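Local coordinates for ribonuclease P protein component 3 (PDB 3WYZ), which is probably a protein subunit of ribonuclease P, the RNA-containing complex that matures tRNA by cleaving the 5' ends of its precursors, at residues L88-G93 and A109-W114; G134-F139 and P172-S177. All coordinates share one frame; numbering follows the deposited sequence.

Interaction 1. Residues L88-G93 and A109-W114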
loop_
_atom_site.group_PDB
_atom_site.type_symbol
_atom_site.label_atom_id
_atom_site.label_comp_id
_atom_site.label_asym_id
_atom_site.label_seq_id
_atom_site.Cartn_x
_atom_site.Cartn_y
_atom_site.Cartn_z
ATOM N N LEU A 88 -2.766 7.192 -8.088
ATOM C CA LEU A 88 -3.098 6.861 -6.713
ATOM C C LEU A 88 -2.028 7.466 -5.828
ATOM O O LEU A 88 -0.843 7.422 -6.157
ATOM C CB LEU A 88 -3.134 5.352 -6.484
ATOM C CG LEU A 88 -4.141 4.559 -7.303
ATOM C CD1 LEU A 88 -4.010 3.081 -7.002
ATOM C CD2 LEU A 88 -5.571 5.030 -7.084
ATOM N N LEU A 89 -2.447 8.029 -4.700
ATOM C CA LEU A 89 -1.513 8.599 -3.749
ATOM C C LEU A 89 -1.327 7.632 -2.586
ATOM O O LEU A 89 -2.227 7.457 -1.767
ATOM C CB LEU A 89 -2.011 9.963 -3.263
ATOM C CG LEU A 89 -1.020 10.816 -2.458
ATOM C CD1 LEU A 89 0.226 11.115 -3.270
ATOM C CD2 LEU A 89 -1.676 12.116 -2.001
ATOM N N TYR A 90 -0.166 6.989 -2.541
ATOM C CA TYR A 90 0.231 6.184 -1.392
ATOM C C TYR A 90 1.157 6.992 -0.494
ATOM O O TYR A 90 1.819 7.921 -0.949
ATOM C CB TYR A 90 0.971 4.917 -1.821
ATOM C CG TYR A 90 0.196 3.934 -2.669
ATOM C CD1 TYR A 90 -1.201 3.909 -2.679
ATOM C CD2 TYR A 90 0.871 2.986 -3.423
ATOM C CE1 TYR A 90 -1.893 2.992 -3.449
ATOM C CE2 TYR A 90 0.189 2.065 -4.185
ATOM C CZ TYR A 90 -1.191 2.072 -4.200
ATOM O OH TYR A 90 -1.854 1.147 -4.968
ATOM N N VAL A 91 1.195 6.623 0.784
ATOM C CA VAL A 91 2.140 7.195 1.735
ATOM C C VAL A 91 2.821 6.063 2.492
ATOM O O VAL A 91 2.164 5.145 2.972
ATOM C CB VAL A 91 1.452 8.152 2.729
ATOM C CG1 VAL A 91 2.441 8.650 3.783
ATOM C CG2 VAL A 91 0.833 9.326 1.994
ATOM N N GLN A 92 4.145 6.141 2.581
ATOM C CA GLN A 92 4.940 5.195 3.346
ATOM C C GLN A 92 4.720 5.436 4.836
ATOM O O GLN A 92 4.945 6.545 5.327
ATOM C CB GLN A 92 6.421 5.375 3.005
ATOM C CG GLN A 92 7.388 4.439 3.719
ATOM C CD GLN A 92 7.633 3.158 2.950
ATOM O OE1 GLN A 92 6.776 2.277 2.913
ATOM N NE2 GLN A 92 8.805 3.048 2.329
ATOM N N GLY A 93 4.280 4.394 5.542
ATOM C CA GLY A 93 4.096 4.452 6.983
ATOM C C GLY A 93 5.408 4.310 7.732
ATOM O O GLY A 93 6.432 4.000 7.136
ATOM N N ALA A 109 -4.073 5.231 0.200
ATOM C CA ALA A 109 -3.598 4.162 1.073
ATOM C C ALA A 109 -2.402 4.564 1.915
ATOM O O ALA A 109 -1.549 5.330 1.472
ATOM C CB ALA A 109 -3.252 2.928 0.256
ATOM N N LEU A 110 -2.362 4.024 3.130
ATOM C CA LEU A 110 -1.199 4.092 3.994
ATOM C C LEU A 110 -0.527 2.728 3.956
ATOM O O LEU A 110 -1.125 1.732 4.360
ATOM C CB LEU A 110 -1.616 4.431 5.426
ATOM C CG LEU A 110 -0.505 4.561 6.470
ATOM C CD1 LEU A 110 0.429 5.703 6.108
ATOM C CD2 LEU A 110 -1.094 4.761 7.862
ATOM N N ILE A 111 0.706 2.691 3.458
ATOM C CA ILE A 111 1.434 1.444 3.288
ATOM C C ILE A 111 2.297 1.179 4.513
ATOM O O ILE A 111 3.151 1.999 4.859
ATOM C CB ILE A 111 2.345 1.482 2.041
ATOM C CG1 ILE A 111 1.569 1.915 0.791
ATOM C CG2 ILE A 111 2.995 0.124 1.807
ATOM C CD1 ILE A 111 0.384 1.037 0.427
ATOM N N SER A 112 2.056 0.038 5.165
ATOM C CA SER A 112 2.883 -0.444 6.276
ATOM C C SER A 112 3.145 0.610 7.360
ATOM O O SER A 112 4.248 1.136 7.449
ATOM C CB SER A 112 4.218 -0.966 5.741
ATOM O OG SER A 112 4.021 -2.073 4.888
ATOM N N PRO A 113 2.133 0.912 8.192
ATOM C CA PRO A 113 2.309 1.901 9.265
ATOM C C PRO A 113 3.355 1.498 10.302
ATOM O O PRO A 113 3.896 2.361 10.994
ATOM C CB PRO A 113 0.912 1.990 9.906
ATOM C CG PRO A 113 0.188 0.761 9.456
ATOM C CD PRO A 113 0.748 0.422 8.113
ATOM N N TRP A 114 3.623 0.196 10.394
ATOM C CA TRP A 114 4.628 -0.368 11.300
ATOM C C TRP A 114 6.067 -0.218 10.792
ATOM O O TRP A 114 7.014 -0.446 11.543
ATOM C CB TRP A 114 4.347 -1.867 11.537
ATOM C CG TRP A 114 4.257 -2.649 10.259
ATOM C CD1 TRP A 114 5.292 -3.178 9.537
ATOM C CD2 TRP A 114 3.062 -2.958 9.530
ATOM N NE1 TRP A 114 4.813 -3.798 8.408
ATOM C CE2 TRP A 114 3.448 -3.673 8.376
ATOM C CE3 TRP A 114 1.702 -2.699 9.742
ATOM C CZ2 TRP A 114 2.524 -4.132 7.441
ATOM C CZ3 TRP A 114 0.783 -3.153 8.807
ATOM C CH2 TRP A 114 1.199 -3.860 7.669
#
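A109 meets Y90 where strand 109-111 runs parallel to strand 88-92. Helix 96-104 connects the two strands in a beta-alpha-beta unit of the TIM barrel-like fold. The A109 N-H gives a weak bond to L89 O. A109 O accepts from V91 N at 3.1 Å. A109 CB rests 3.7 Å from Y90 CD1 and faces the barrel interior, as does the tyrosine ring. Y90 CG lies anti to the carbonyl carbon (chi1 -62°), which carries the ring down that face; its hydroxyl is bonded to M16 O.

L110 lies on the other face, where it packs on N99 and A102 of helix 96-104. Its CG is anti to the backbone N (chi1 -179°), and L110 CD1 swings across to lie 3.6 Å from V91 O and near G93 CA. V91 CG1 also meets CD1, and V91 too packs on A102.

I111 returns to the face of Y90. I111 CD1 stands over one face of the tyrosine ring, toward its rim, and I111 CG1 is 4.0 Å from Y90 CB. I111 N bonds to V91 O at 2.9 Å, nearly straight at 170°. I111 O accepts from G93 N at 2.7 Å.

S112 and P113 then leave the strand. A side chain on G93 would clash here, since P113 CA comes within 3.9 Å of G93 CA.

Interaction 2. Residues G134-F139 and P172-S177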
loop_
_atom_site.group_PDB
_atom_site.type_symbol
_atom_site.label_atom_id
_atom_site.label_comp_id
_atom_site.label_asym_id
_atom_site.label_seq_id
_atom_site.Cartn_x
_atom_site.Cartn_y
_atom_site.Cartn_z
ATOM N N GLY A 134 -12.069 6.766 4.729
ATOM C CA GLY A 134 -11.971 5.792 3.640
ATOM C C GLY A 134 -10.557 5.470 3.179
ATOM O O GLY A 134 -10.357 5.081 2.031
ATOM N N VAL A 135 -9.576 5.617 4.071
ATOM C CA VAL A 135 -8.168 5.398 3.734
ATOM C C VAL A 135 -7.795 3.927 3.926
ATOM O O VAL A 135 -7.953 3.389 5.018
ATOM C CB VAL A 135 -7.246 6.274 4.602
ATOM C CG1 VAL A 135 -5.779 6.023 4.262
ATOM C CG2 VAL A 135 -7.588 7.749 4.416
ATOM N N ALA A 136 -7.299 3.289 2.866
ATOM C CA ALA A 136 -6.947 1.871 2.906
ATOM C C ALA A 136 -5.613 1.638 3.603
ATOM O O ALA A 136 -4.730 2.496 3.593
ATOM C CB ALA A 136 -6.898 1.295 1.499
ATOM N N ILE A 137 -5.471 0.463 4.205
ATOM C CA ILE A 137 -4.193 0.041 4.777
ATOM C C ILE A 137 -3.537 -0.981 3.869
ATOM O O ILE A 137 -4.142 -2.002 3.560
ATOM C CB ILE A 137 -4.363 -0.560 6.184
ATOM C CG1 ILE A 137 -4.997 0.467 7.125
ATOM C CG2 ILE A 137 -3.019 -1.019 6.748
ATOM C CD1 ILE A 137 -4.146 1.698 7.393
ATOM N N GLY A 138 -2.296 -0.698 3.469
ATOM C CA GLY A 138 -1.500 -1.604 2.654
ATOM C C GLY A 138 -0.610 -2.524 3.472
ATOM O O GLY A 138 0.320 -2.071 4.134
ATOM N N PHE A 139 -0.895 -3.819 3.412
ATOM C CA PHE A 139 -0.081 -4.831 4.073
ATOM C C PHE A 139 0.993 -5.333 3.122
ATOM O O PHE A 139 0.742 -6.236 2.317
ATOM C CB PHE A 139 -0.952 -6.006 4.537
ATOM C CG PHE A 139 -1.864 -5.666 5.672
ATOM C CD1 PHE A 139 -3.118 -5.156 5.432
ATOM C CD2 PHE A 139 -1.461 -5.858 6.980
ATOM C CE1 PHE A 139 -3.964 -4.838 6.477
ATOM C CE2 PHE A 139 -2.295 -5.542 8.034
ATOM C CZ PHE A 139 -3.550 -5.032 7.782
ATOM N N PRO A 172 -10.756 -0.123 4.843
ATOM C CA PRO A 172 -10.343 -0.822 3.624
ATOM C C PRO A 172 -8.891 -1.277 3.721
ATOM O O PRO A 172 -8.103 -0.664 4.441
ATOM C CB PRO A 172 -10.503 0.238 2.527
ATOM C CG PRO A 172 -11.448 1.256 3.094
ATOM C CD PRO A 172 -11.194 1.261 4.573
ATOM N N ARG A 173 -8.541 -2.344 3.009
ATOM C CA ARG A 173 -7.177 -2.862 3.040
ATOM C C ARG A 173 -6.863 -3.713 1.826
ATOM O O ARG A 173 -7.754 -4.161 1.118
ATOM C CB ARG A 173 -6.926 -3.675 4.311
ATOM C CG ARG A 173 -7.759 -4.948 4.435
ATOM C CD ARG A 173 -9.192 -4.626 4.838
ATOM N NE ARG A 173 -9.982 -5.817 5.091
ATOM C CZ ARG A 173 -11.169 -5.824 5.695
ATOM N NH1 ARG A 173 -11.735 -4.689 6.122
ATOM N NH2 ARG A 173 -11.792 -6.984 5.873
ATOM N N PHE A 174 -5.576 -3.923 1.599
ATOM C CA PHE A 174 -5.121 -4.849 0.582
ATOM C C PHE A 174 -3.773 -5.441 0.964
ATOM O O PHE A 174 -3.021 -4.834 1.732
ATOM C CB PHE A 174 -5.038 -4.157 -0.781
ATOM C CG PHE A 174 -4.202 -2.907 -0.789
ATOM C CD1 PHE A 174 -2.836 -2.968 -1.010
ATOM C CD2 PHE A 174 -4.789 -1.666 -0.615
ATOM C CE1 PHE A 174 -2.069 -1.818 -1.034
ATOM C CE2 PHE A 174 -4.028 -0.511 -0.641
ATOM C CZ PHE A 174 -2.666 -0.589 -0.844
ATOM N N ILE A 175 -3.497 -6.636 0.445
ATOM C CA ILE A 175 -2.189 -7.256 0.579
ATOM C C ILE A 175 -1.401 -6.948 -0.687
ATOM O O ILE A 175 -1.946 -7.021 -1.789
ATOM C CB ILE A 175 -2.270 -8.790 0.738
ATOM C CG1 ILE A 175 -3.245 -9.195 1.855
ATOM C CG2 ILE A 175 -0.882 -9.372 0.978
ATOM C CD1 ILE A 175 -2.925 -8.634 3.220
ATOM N N THR A 176 -0.118 -6.628 -0.527
ATOM C CA THR A 176 0.744 -6.361 -1.668
ATOM C C THR A 176 2.191 -6.767 -1.413
ATOM O O THR A 176 2.634 -6.830 -0.275
ATOM C CB THR A 176 0.680 -4.879 -2.093
ATOM O OG1 THR A 176 1.536 -4.671 -3.219
ATOM C CG2 THR A 176 1.094 -3.947 -0.950
ATOM N N SER A 177 2.913 -7.056 -2.490
ATOM C CA SER A 177 4.328 -7.383 -2.404
ATOM C C SER A 177 5.172 -6.145 -2.128
ATOM O O SER A 177 6.178 -6.229 -1.419
ATOM C CB SER A 177 4.810 -8.056 -3.697
ATOM O OG SER A 177 4.808 -7.144 -4.790
#
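I137 and F174 share a backbone bond in the parallel pair formed by strands 136-140 and 173-176. The axes of 136-139 and 173-176 approach to 4.8 Å at 20°. I137 N donates to P172 O, and I137 O accepts from F174 N. F139 then uses both its polar backbone atoms. Its N reaches F174 O at 2.9 Å, and its O takes T176 N at 3.0 Å, with the donor well above the carbonyl plane.

F174 lays one ring face over G138. G138 CA sits 4.0 Å from the ring centroid, a CH-pi contact. F174 CG stands between the backbone N and the carbonyl carbon (chi1 54°), which brings the ring over the glycine. A CB on G138 would be tight against F174 CE1. A136 CB lies 4.0 Å from F174 CE2.

On the other face, F139 turns its ring edge to R173: F139 CE1 is 3.8 Å from R173 CB. I175 CD1 touches F139 CB at 3.5 Å. Replacing F139 by alanine is likely to open a gap beside R173 CB and T162, leaving I175 CD1 only the CB to touch in this residue.

The F139 face lies under helix 149-168, where T162 meets F139 and W163 meets R173. The F174 face looks into the barrel, with M16 of strand 14-18 against the ring. Helix 211-217 closes the start of the pair through A136 and P172.

How the interactions relate
Both interactions are buried parallel strand pairs of one TIM barrel-like sheet, but interaction 2 begins nearer the surface, at the exposed G134. Strands 109-111 and 136-140 are neighbours in the sheet and join the two contacts. L110 N probably bonds to A136 O, and L110 O to G138 N. On the inner face A109 CB packs on F174 CE2; on the outer face W114 CH2 lies 3.4 Å from F139 CD2. Interaction 1 sets V91 and L110 against the short helix 96-104, with W114 beyond the strand. Interaction 2 puts an aromatic ring and an arginine against helix 149-168. Inside, interaction 1 groups Y90 with A109 and I111, whereas interaction 2 lays a ring over a glycine.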